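Uncharacterized NTF2-like protein (Cytophaga hutchinsonii ATCC 33406, PDB 3F14) is of unknown function but belongs to the SnoaL-like branch of the NTF2 superfamily, whose members commonly build a pocket that binds small molecules or serves catalysis. Local coordinates at residues 15-18 with 19-22; 23-26 with 27-31; 46-49 with 50-54. All coordinates share one frame; numbering follows the deposited sequence. Where two conformers were deposited one is given.

Contact 1. Residues 15-18 with 19-22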
ATOM      1  N   SER A  15      10.801   4.569  -8.251  1.00 16.99           N
ATOM      2  CA  SER A  15      11.023   4.408  -9.679  1.00 17.38           C
ATOM      3  C   SER A  15      12.284   3.555  -9.963  1.00 17.64           C
ATOM      4  O   SER A  15      12.623   3.322 -11.141  1.00 18.67           O
ATOM      5  CB  SER A  15      11.057   5.790 -10.397  1.00 18.16           C
ATOM      6  OG  SER A  15      12.128   6.520  -9.933  1.00 21.73           O
ATOM      7  N   GLY A  16      12.928   3.007  -8.929  1.00 16.99           N
ATOM      8  CA  GLY A  16      14.076   2.114  -9.083  1.00 17.20           C
ATOM      9  C   GLY A  16      15.431   2.738  -9.127  1.00 15.56           C
ATOM     10  O   GLY A  16      16.403   2.011  -9.303  1.00 19.27           O
ATOM     11  N   ASP A  17      15.507   4.045  -8.974  1.00 15.53           N
ATOM     12  CA  ASP A  17      16.754   4.770  -9.015  1.00 15.72           C
ATOM     13  C   ASP A  17      17.325   4.821  -7.610  1.00 18.88           C
ATOM     14  O   ASP A  17      17.522   5.883  -7.028  1.00 18.41           O
ATOM     15  CB  ASP A  17      16.580   6.186  -9.583  1.00 17.69           C
ATOM     16  CG  ASP A  17      17.916   6.878  -9.900  1.00 20.84           C
ATOM     17  OD1 ASP A  17      18.985   6.246  -9.741  1.00 26.58           O
ATOM     18  OD2 ASP A  17      17.858   8.096 -10.240  1.00 25.01           O
ATOM     19  N   PHE A  18      17.628   3.645  -7.083  1.00 18.23           N
ATOM     20  CA  PHE A  18      18.079   3.545  -5.699  1.00 17.51           C
ATOM     21  C   PHE A  18      19.366   4.349  -5.413  1.00 18.84           C
ATOM     22  O   PHE A  18      19.439   5.026  -4.372  1.00 18.83           O
ATOM     23  CB  PHE A  18      18.317   2.100  -5.295  1.00 18.36           C
ATOM     24  CG  PHE A  18      17.196   1.140  -5.658  1.00 15.69           C
ATOM     25  CD1 PHE A  18      15.885   1.344  -5.302  1.00 17.94           C
ATOM     26  CD2 PHE A  18      17.512  -0.062  -6.259  1.00 15.73           C
ATOM     27  CE1 PHE A  18      14.926   0.398  -5.587  1.00 17.10           C
ATOM     28  CE2 PHE A  18      16.541  -1.006  -6.541  1.00 17.52           C
ATOM     29  CZ  PHE A  18      15.246  -0.771  -6.186  1.00 16.20           C
ATOM     30  N   PRO A  19      20.363   4.291  -6.308  1.00 16.45           N
ATOM     31  CA  PRO A  19      21.639   4.993  -6.013  1.00 18.37           C
ATOM     32  C   PRO A  19      21.476   6.484  -5.752  1.00 19.85           C
ATOM     33  O   PRO A  19      22.288   7.046  -5.042  1.00 19.90           O
ATOM     34  CB  PRO A  19      22.493   4.703  -7.245  1.00 19.11           C
ATOM     35  CG  PRO A  19      21.930   3.442  -7.778  1.00 22.15           C
ATOM     36  CD  PRO A  19      20.469   3.532  -7.566  1.00 19.79           C
ATOM     37  N   ALA A  20      20.454   7.122  -6.303  1.00 19.58           N
ATOM     38  CA  ALA A  20      20.207   8.551  -6.040  1.00 19.88           C
ATOM     39  C   ALA A  20      19.873   8.840  -4.588  1.00 22.04           C
ATOM     40  O   ALA A  20      19.975   9.990  -4.162  1.00 22.34           O
ATOM     41  CB  ALA A  20      19.076   9.099  -6.964  1.00 20.19           C
ATOM     42  N   VAL A  21      19.480   7.828  -3.812  1.00 17.49           N
ATOM     43  CA  VAL A  21      19.044   8.095  -2.438  1.00 18.93           C
ATOM     44  C   VAL A  21      19.771   7.298  -1.364  1.00 16.96           C
ATOM     45  O   VAL A  21      19.433   7.411  -0.178  1.00 18.14           O
ATOM     46  CB  VAL A  21      17.492   7.953  -2.286  1.00 20.93           C
ATOM     47  CG1 VAL A  21      16.791   8.976  -3.164  1.00 22.25           C
ATOM     48  CG2 VAL A  21      17.035   6.569  -2.656  1.00 19.66           C
ATOM     49  N   TYR A  22      20.790   6.520  -1.730  1.00 18.63           N
ATOM     50  CA  TYR A  22      21.563   5.809  -0.692  1.00 18.82           C
ATOM     51  C   TYR A  22      22.089   6.732   0.420  1.00 20.19           C
ATOM     52  O   TYR A  22      22.084   6.342   1.599  1.00 19.37           O
ATOM     53  CB  TYR A  22      22.755   5.079  -1.303  1.00 16.17           C
ATOM     54  CG  TYR A  22      22.429   3.940  -2.238  1.00 19.36           C
ATOM     55  CD1 TYR A  22      21.235   3.255  -2.159  1.00 17.66           C
ATOM     56  CD2 TYR A  22      23.377   3.515  -3.164  1.00 16.42           C
ATOM     57  CE1 TYR A  22      20.969   2.227  -3.044  1.00 17.63           C
ATOM     58  CE2 TYR A  22      23.119   2.473  -4.026  1.00 16.57           C
ATOM     59  CZ  TYR A  22      21.900   1.849  -3.954  1.00 15.27           C
ATOM     60  OH  TYR A  22      21.623   0.824  -4.805  1.00 18.17           O
TER

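Contact 2. Residues 23-26 with 27-31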
ATOM      1  N   ALA A  23      22.528   7.927   0.043  1.00 20.99           N
ATOM      2  CA  ALA A  23      23.008   8.930   1.019  1.00 19.05           C
ATOM      3  C   ALA A  23      21.903   9.418   1.977  1.00 19.99           C
ATOM      4  O   ALA A  23      22.232  10.035   2.986  1.00 20.70           O
ATOM      5  CB  ALA A  23      23.614  10.094   0.296  1.00 22.10           C
ATOM      6  N   CYS A  24      20.617   9.164   1.667  1.00 16.50           N
ATOM      7  CA  CYS A  24      19.507   9.517   2.520  1.00 17.38           C
ATOM      8  C   CYS A  24      19.073   8.374   3.425  1.00 15.37           C
ATOM      9  O   CYS A  24      18.147   8.554   4.199  1.00 19.07           O
ATOM     10  CB  CYS A  24      18.294   9.881   1.643  1.00 20.60           C
ATOM     11  SG  CYS A  24      18.692  11.148   0.414  1.00 27.49           S
ATOM     12  N   PHE A  25      19.692   7.200   3.328  1.00 16.16           N
ATOM     13  CA  PHE A  25      19.305   6.085   4.178  1.00 16.01           C
ATOM     14  C   PHE A  25      19.712   6.319   5.598  1.00 16.27           C
ATOM     15  O   PHE A  25      20.866   6.707   5.873  1.00 16.49           O
ATOM     16  CB  PHE A  25      19.974   4.786   3.741  1.00 17.23           C
ATOM     17  CG  PHE A  25      19.415   4.137   2.455  1.00 17.23           C
ATOM     18  CD1 PHE A  25      18.466   4.755   1.635  1.00 17.04           C
ATOM     19  CD2 PHE A  25      19.904   2.899   2.070  1.00 15.95           C
ATOM     20  CE1 PHE A  25      17.973   4.083   0.480  1.00 17.47           C
ATOM     21  CE2 PHE A  25      19.444   2.251   0.927  1.00 17.80           C
ATOM     22  CZ  PHE A  25      18.476   2.845   0.145  1.00 16.58           C
ATOM     23  N   ASN A  26      18.811   6.046   6.534  1.00 14.42           N
ATOM     24  CA  ASN A  26      19.207   6.006   7.944  1.00 13.30           C
ATOM     25  C   ASN A  26      20.198   4.858   8.167  1.00 14.16           C
ATOM     26  O   ASN A  26      20.109   3.806   7.547  1.00 13.20           O
ATOM     27  CB  ASN A  26      17.960   5.863   8.806  1.00 14.10           C
ATOM     28  CG  ASN A  26      18.210   6.137  10.272  1.00 18.27           C
ATOM     29  OD1 ASN A  26      18.618   5.252  11.020  1.00 17.43           O
ATOM     30  ND2 ASN A  26      17.970   7.377  10.685  1.00 18.47           N
ATOM     31  N   ASP A  27      21.096   5.017   9.136  1.00 13.54           N
ATOM     32  CA  ASP A  27      22.052   3.955   9.482  1.00 14.22           C
ATOM     33  C   ASP A  27      21.331   2.616   9.742  1.00 12.74           C
ATOM     34  O   ASP A  27      21.892   1.571   9.419  1.00 13.80           O
ATOM     35  CB  ASP A  27      22.884   4.354  10.700  1.00 13.02           C
ATOM     36  CG  ASP A  27      23.931   5.384  10.363  1.00 15.38           C
ATOM     37  OD1 ASP A  27      24.635   5.183   9.341  1.00 17.68           O
ATOM     38  OD2 ASP A  27      24.011   6.392  11.080  1.00 18.84           O
ATOM     39  N   ILE A  28      20.146   2.652  10.327  1.00 14.44           N
ATOM     40  CA  ILE A  28      19.415   1.408  10.640  1.00 15.91           C
ATOM     41  C   ILE A  28      18.139   1.263   9.825  1.00 14.39           C
ATOM     42  O   ILE A  28      17.181   0.680  10.272  1.00 15.22           O
ATOM     43  CB  ILE A  28      19.192   1.219  12.165  1.00 17.75           C
ATOM     44  CG1 ILE A  28      18.381   2.378  12.746  1.00 18.33           C
ATOM     45  CG2 ILE A  28      20.569   1.091  12.870  1.00 15.13           C
ATOM     46  CD1 ILE A  28      17.887   2.106  14.205  1.00 21.98           C
ATOM     47  N   ILE A  29      18.156   1.811   8.628  1.00 13.78           N
ATOM     48  CA  ILE A  29      17.055   1.633   7.687  1.00 13.61           C
ATOM     49  C   ILE A  29      16.615   0.191   7.590  1.00 14.38           C
ATOM     50  O   ILE A  29      17.414  -0.718   7.601  1.00 16.06           O
ATOM     51  CB  ILE A  29      17.441   2.175   6.301  1.00 13.38           C
ATOM     52  CG1 ILE A  29      16.255   2.079   5.286  1.00 15.51           C
ATOM     53  CG2 ILE A  29      18.678   1.448   5.696  1.00 15.72           C
ATOM     54  CD1 ILE A  29      16.502   2.859   3.960  1.00 16.97           C
ATOM     55  N   GLU A  30      15.303  -0.026   7.461  1.00 14.86           N
ATOM     56  CA  GLU A  30      14.798  -1.350   7.146  1.00 15.21           C
ATOM     57  C   GLU A  30      13.935  -1.249   5.884  1.00 16.74           C
ATOM     58  O   GLU A  30      13.174  -0.298   5.745  1.00 16.71           O
ATOM     59  CB  GLU A  30      13.930  -1.897   8.285  1.00 17.10           C
ATOM     60  CG  GLU A  30      14.712  -2.030   9.540  1.00 17.02           C
ATOM     61  CD  GLU A  30      13.973  -2.768  10.669  1.00 23.27           C
ATOM     62  OE1 GLU A  30      12.848  -3.279  10.431  1.00 21.93           O
ATOM     63  OE2 GLU A  30      14.551  -2.775  11.780  1.00 22.05           O
ATOM     64  N   TRP A  31      14.067  -2.225   4.997  1.00 14.60           N
ATOM     65  CA  TRP A  31      13.192  -2.396   3.845  1.00 16.19           C
ATOM     66  C   TRP A  31      12.441  -3.687   4.029  1.00 15.08           C
ATOM     67  O   TRP A  31      13.008  -4.760   3.947  1.00 15.18           O
ATOM     68  CB  TRP A  31      13.961  -2.398   2.535  1.00 15.90           C
ATOM     69  CG  TRP A  31      13.085  -2.358   1.278  1.00 15.53           C
ATOM     70  CD1 TRP A  31      11.772  -2.090   1.221  1.00 15.61           C
ATOM     71  CD2 TRP A  31      13.518  -2.488  -0.088  1.00 13.29           C
ATOM     72  NE1 TRP A  31      11.343  -2.086  -0.081  1.00 14.65           N
ATOM     73  CE2 TRP A  31      12.395  -2.317  -0.920  1.00 14.41           C
ATOM     74  CE3 TRP A  31      14.755  -2.717  -0.695  1.00 16.50           C
ATOM     75  CZ2 TRP A  31      12.468  -2.410  -2.321  1.00 14.96           C
ATOM     76  CZ3 TRP A  31      14.824  -2.831  -2.089  1.00 15.78           C
ATOM     77  CH2 TRP A  31      13.700  -2.650  -2.884  1.00 15.83           C
TER

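Contact 3. Residues 46-49 with 50-54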
ATOM      1  N   ILE A  46      21.711  -1.235   1.007  1.00 13.43           N
ATOM      2  CA  ILE A  46      22.410  -0.772  -0.182  1.00 13.39           C
ATOM      3  C   ILE A  46      22.872  -1.958  -1.015  1.00 15.07           C
ATOM      4  O   ILE A  46      22.712  -1.949  -2.255  1.00 14.82           O
ATOM      5  CB  ILE A  46      23.575   0.193   0.178  1.00 13.63           C
ATOM      6  CG1 ILE A  46      22.973   1.504   0.670  1.00 13.60           C
ATOM      7  CG2 ILE A  46      24.478   0.429  -1.045  1.00 14.72           C
ATOM      8  CD1 ILE A  46      24.018   2.461   1.219  1.00 14.86           C
ATOM      9  N   ASP A  47      23.393  -2.988  -0.386  1.00 13.93           N
ATOM     10  CA  ASP A  47      23.891  -4.149  -1.144  1.00 13.89           C
ATOM     11  C   ASP A  47      22.729  -4.833  -1.852  1.00 14.36           C
ATOM     12  O   ASP A  47      22.856  -5.278  -3.000  1.00 14.67           O
ATOM     13  CB  ASP A  47      24.625  -5.159  -0.228  1.00 13.07           C
ATOM     14  CG  ASP A  47      26.005  -4.695   0.218  1.00 14.11           C
ATOM     15  OD1 ASP A  47      26.626  -3.811  -0.429  1.00 15.25           O
ATOM     16  OD2 ASP A  47      26.535  -5.324   1.183  1.00 14.24           O
ATOM     17  N   PHE A  48      21.596  -4.927  -1.179  1.00 14.24           N
ATOM     18  CA  PHE A  48      20.405  -5.565  -1.754  1.00 14.14           C
ATOM     19  C   PHE A  48      19.878  -4.759  -2.916  1.00 16.68           C
ATOM     20  O   PHE A  48      19.597  -5.300  -3.995  1.00 15.70           O
ATOM     21  CB  PHE A  48      19.332  -5.686  -0.673  1.00 15.06           C
ATOM     22  CG  PHE A  48      18.116  -6.501  -1.067  1.00 15.38           C
ATOM     23  CD1 PHE A  48      18.086  -7.868  -0.834  1.00 18.71           C
ATOM     24  CD2 PHE A  48      17.029  -5.871  -1.588  1.00 18.64           C
ATOM     25  CE1 PHE A  48      16.946  -8.592  -1.172  1.00 21.91           C
ATOM     26  CE2 PHE A  48      15.912  -6.587  -1.919  1.00 19.45           C
ATOM     27  CZ  PHE A  48      15.885  -7.941  -1.696  1.00 18.62           C
ATOM     28  N   CYS A  49      19.789  -3.452  -2.756  1.00 15.12           N
ATOM     29  CA  CYS A  49      19.409  -2.580  -3.851  1.00 15.81           C
ATOM     30  C   CYS A  49      20.367  -2.713  -5.005  1.00 14.64           C
ATOM     31  O   CYS A  49      19.920  -2.702  -6.182  1.00 16.22           O
ATOM     32  CB  CYS A  49      19.372  -1.124  -3.360  1.00 14.67           C
ATOM     33  SG  CYS A  49      18.001  -0.725  -2.280  1.00 16.32           S
ATOM     34  N   ASN A  50      21.673  -2.731  -4.776  1.00 14.24           N
ATOM     35  CA  ASN A  50      22.636  -2.870  -5.869  1.00 14.38           C
ATOM     36  C   ASN A  50      22.477  -4.186  -6.613  1.00 15.51           C
ATOM     37  O   ASN A  50      22.699  -4.226  -7.840  1.00 17.02           O
ATOM     38  CB  ASN A  50      24.088  -2.649  -5.381  1.00 15.42           C
ATOM     39  CG  ASN A  50      24.418  -1.160  -5.209  1.00 16.76           C
ATOM     40  OD1 ASN A  50      23.840  -0.315  -5.883  1.00 18.53           O
ATOM     41  ND2 ASN A  50      25.390  -0.853  -4.379  1.00 15.80           N
ATOM     42  N   LYS A  51      22.211  -5.276  -5.903  0.70 16.09           N
ATOM     43  CA  LYS A  51      21.989  -6.576  -6.555  0.70 16.98           C
ATOM     44  C   LYS A  51      20.784  -6.490  -7.502  0.70 15.63           C
ATOM     45  O   LYS A  51      20.818  -7.019  -8.627  0.70 16.09           O
ATOM     46  CB  LYS A  51      21.811  -7.638  -5.479  0.70 19.84           C
ATOM     47  CG  LYS A  51      21.471  -9.041  -5.909  0.70 22.52           C
ATOM     48  CD  LYS A  51      21.618 -10.014  -4.722  0.70 23.01           C
ATOM     49  CE  LYS A  51      20.882 -11.329  -4.933  0.70 28.06           C
ATOM     50  NZ  LYS A  51      20.859 -11.752  -6.375  0.70 33.58           N
HETATM   51  N   MSE A  52      19.749  -5.751  -7.079  0.51 11.55           N
HETATM   52  CA  MSE A  52      18.436  -5.556  -7.800  0.51 12.40           C
HETATM   53  C   MSE A  52      18.478  -4.542  -8.951  0.51 13.44           C
HETATM   54  O   MSE A  52      17.653  -4.611  -9.866  0.51 13.29           O
HETATM   55  CB  MSE A  52      17.289  -5.128  -6.815  0.51 11.71           C
HETATM   56  CG  MSE A  52      15.797  -5.113  -7.393  0.51 12.71           C
HETATM   57 SE   MSE A  52      14.452  -4.687  -6.159  0.38 18.85          SE
HETATM   58  CE  MSE A  52      14.657  -6.187  -5.009  0.51 23.97           C
ATOM     59  N   LEU A  53      19.426  -3.610  -8.915  1.00 15.55           N
ATOM     60  CA  LEU A  53      19.513  -2.486  -9.824  1.00 14.99           C
ATOM     61  C   LEU A  53      19.469  -2.865 -11.310  1.00 15.18           C
ATOM     62  O   LEU A  53      18.707  -2.233 -12.063  1.00 16.28           O
ATOM     63  CB  LEU A  53      20.730  -1.626  -9.500  1.00 17.77           C
ATOM     64  CG  LEU A  53      20.814  -0.263 -10.182  1.00 17.68           C
ATOM     65  CD1 LEU A  53      19.612   0.640  -9.915  1.00 19.99           C
ATOM     66  CD2 LEU A  53      22.117   0.415  -9.767  1.00 20.67           C
ATOM     67  N   PRO A  54      20.204  -3.887 -11.756  1.00 15.33           N
ATOM     68  CA  PRO A  54      20.082  -4.204 -13.196  1.00 15.05           C
ATOM     69  C   PRO A  54      18.664  -4.567 -13.617  1.00 16.57           C
ATOM     70  O   PRO A  54      18.237  -4.201 -14.736  1.00 16.39           O
ATOM     71  CB  PRO A  54      21.020  -5.401 -13.371  1.00 16.45           C
ATOM     72  CG  PRO A  54      21.956  -5.324 -12.210  1.00 21.46           C
ATOM     73  CD  PRO A  54      21.209  -4.719 -11.074  1.00 16.47           C
TER
HETATM   74  O   HOH W   1      26.833  -2.778  -2.929  1.00 23.34           O

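Contact 1. Residues 15-18 with 19-22
Y22 folds back so that one face of its ring covers the carbonyl group of F18. F18 O stands 3.3 Å from the plane of the Y22 ring, displaced toward the rim, and P19 CA rests on the same face. Farther along the ring, Y22 CE1 reaches F18 CB at 3.5 Å. The first torsion explains the return: Y22 CG sits beside its own backbone N (chi1 -66°), which turns the ring toward the preceding residues. The covered oxygen is also gripped by the backbone, since V21 N donates to F18 O over 2.9 Å with a nearly straight N-H (165°). A second bond from Y22 N is weak and badly bent. V21 CG2 closes in on F18 O as well, at 3.3 Å. The phenolic OH of Y22 is hydrogen-bonded to N50 OD1 on helix 42-57. With an alanine in place of this tyrosine, the N50 amide oxygen would probably lose its hydroxyl partner and the flank of the F18 carbonyl would be uncovered.

The F18 ring leads away from this packing, with G16 O 3.8 Å above its centre, and meets F13, C49 and M56. D17 turns toward A20 instead, and both side chains touch H12 of helix 2-14: D17 OD2 lies 3.6 Å from A20 CB, while A20 N donates to D17 O over 3.3 Å.

Successive short turns account for the path. G16 ends the helix in a Schellman motif with positive phi, D17 centres an inverse gamma turn, and i-to-i+3 bonds follow. This compact linker joins the first helix to the first strand of an NTF2-like fold. A buffer molecule bound about 4 Å from the F18 side chain is consistent with the linker bordering a pocket.

Contact 2. Residues 23-26 with 27-31
F25 presents one face of its ring to the terminal methyl of I29. I29 CD1 lies 3.7 Å from the centroid of the F25 ring and 19° off its normal, which defines a CH-pi contact; the methyl is shifted toward the CG side of the ring, with F25 CG to I29 CD1 at 3.5 Å. I29 reaches there because CG1 is anti to the backbone N (chi1 -177°) and the chain stays extended beyond it. Its other branch turns back to the corner, placing I29 CG2 3.3 Å from N26 O.

That corner is a type I beta turn from N26 to I29, closed by I29 N donating to N26 O over 3.0 Å. The N26 side chain adds an Asx turn: its OD1 accepts from I28 N over 3.1 Å, and the N-H is almost straight at 172°, only slightly tilted from the amide plane. Main chain and side chain of N26 therefore hold two consecutive N-H groups. The other end of the amide is fixed too, as N26 ND2 is hydrogen-bonded to T103 OG1, so both polar atoms define which way the group is flipped. I28 CG1 brushes N26 OD1 at 3.4 Å.

The chain turns a corner at D27 and I28, so strand 25-26 and strand 29-33 belong to different sheets or faces. C24 and N26 bond through their backbones to I104 of strand 103-111, I29 likewise to G41, while F25 and I29 together pack on V45 of helix 42-57 and F25 also touches F13 of helix 2-14.

Contact 3. Residues 46-49 with 50-54
F48 and M52, one helical turn apart, meet through the end methyl of the selenomethionine: M52 CE lies 3.4 Å from F48 CE2, at an oblique angle to the ring. M52 was deposited in two conformers, so this approach holds for the one given. In it the chain runs extended to SE and bends at the last torsion (chi3 -64°), which carries CE back toward the ring.

On another side of the helix I46 and N50 lie side by side and point the same way, N50 ND2 coming 3.7 Å from I46 CG2. A water joins N50 to D47: it donates to D47 OD1 over 2.7 Å and accepts from N50 ND2 at 2.8 Å. With N50 OD1 held by Y22, each end of the amide has its own partner and the flip of the group is settled.

The backbone sets these spacings. N50 N donates to I46 O over 2.8 Å at 162°, M52 N to F48 O over 3.1 Å, and K51 N to D47 O closes the same kind of turn. The series weakens near P54, where L53 N reaches C49 O at 2.9 Å but at only 122°; proline has no N-H to continue it, and the helix kinks there.

Farther out, F48 packs on I33, Q37 and V39, C49 and M52 on W31, and L53 on P19. The helix is thus amphipathic: F48, C49 and the selenomethionine M52 turn apolar groups to the strands, C49 also to the loop at F18 and Y22, whereas D47 and N50 are joined by water on the exposed side. An ionised carboxylate would suit the water's donation to D47 OD1, and the water probably helps to stabilise the charge.

How the contacts relate
All three contacts are local, yet parts of each, through F18, Y22, F25, W31 and C49, meet at the inner side of helix 42-57. Contact 3 is the surface one, with water and exposed polar groups; contacts 1 and 2 are partly buried, with F18 buried in the first and F25, I29 and W31 in the second. Contact 1 is governed by backbone bonds and a carbonyl over a ring, contact 2 by a CH-pi pair and an Asx turn, contact 3 by regular helix bonds. Contact 2 continues the chain from contact 1, and F18 CZ touches W31 CH2 at 4.1 Å. The 46-54 part of helix 42-57 meets both: I46 packs against F25, C49 against F18 and W31, while Y22 to N50 is the polar link.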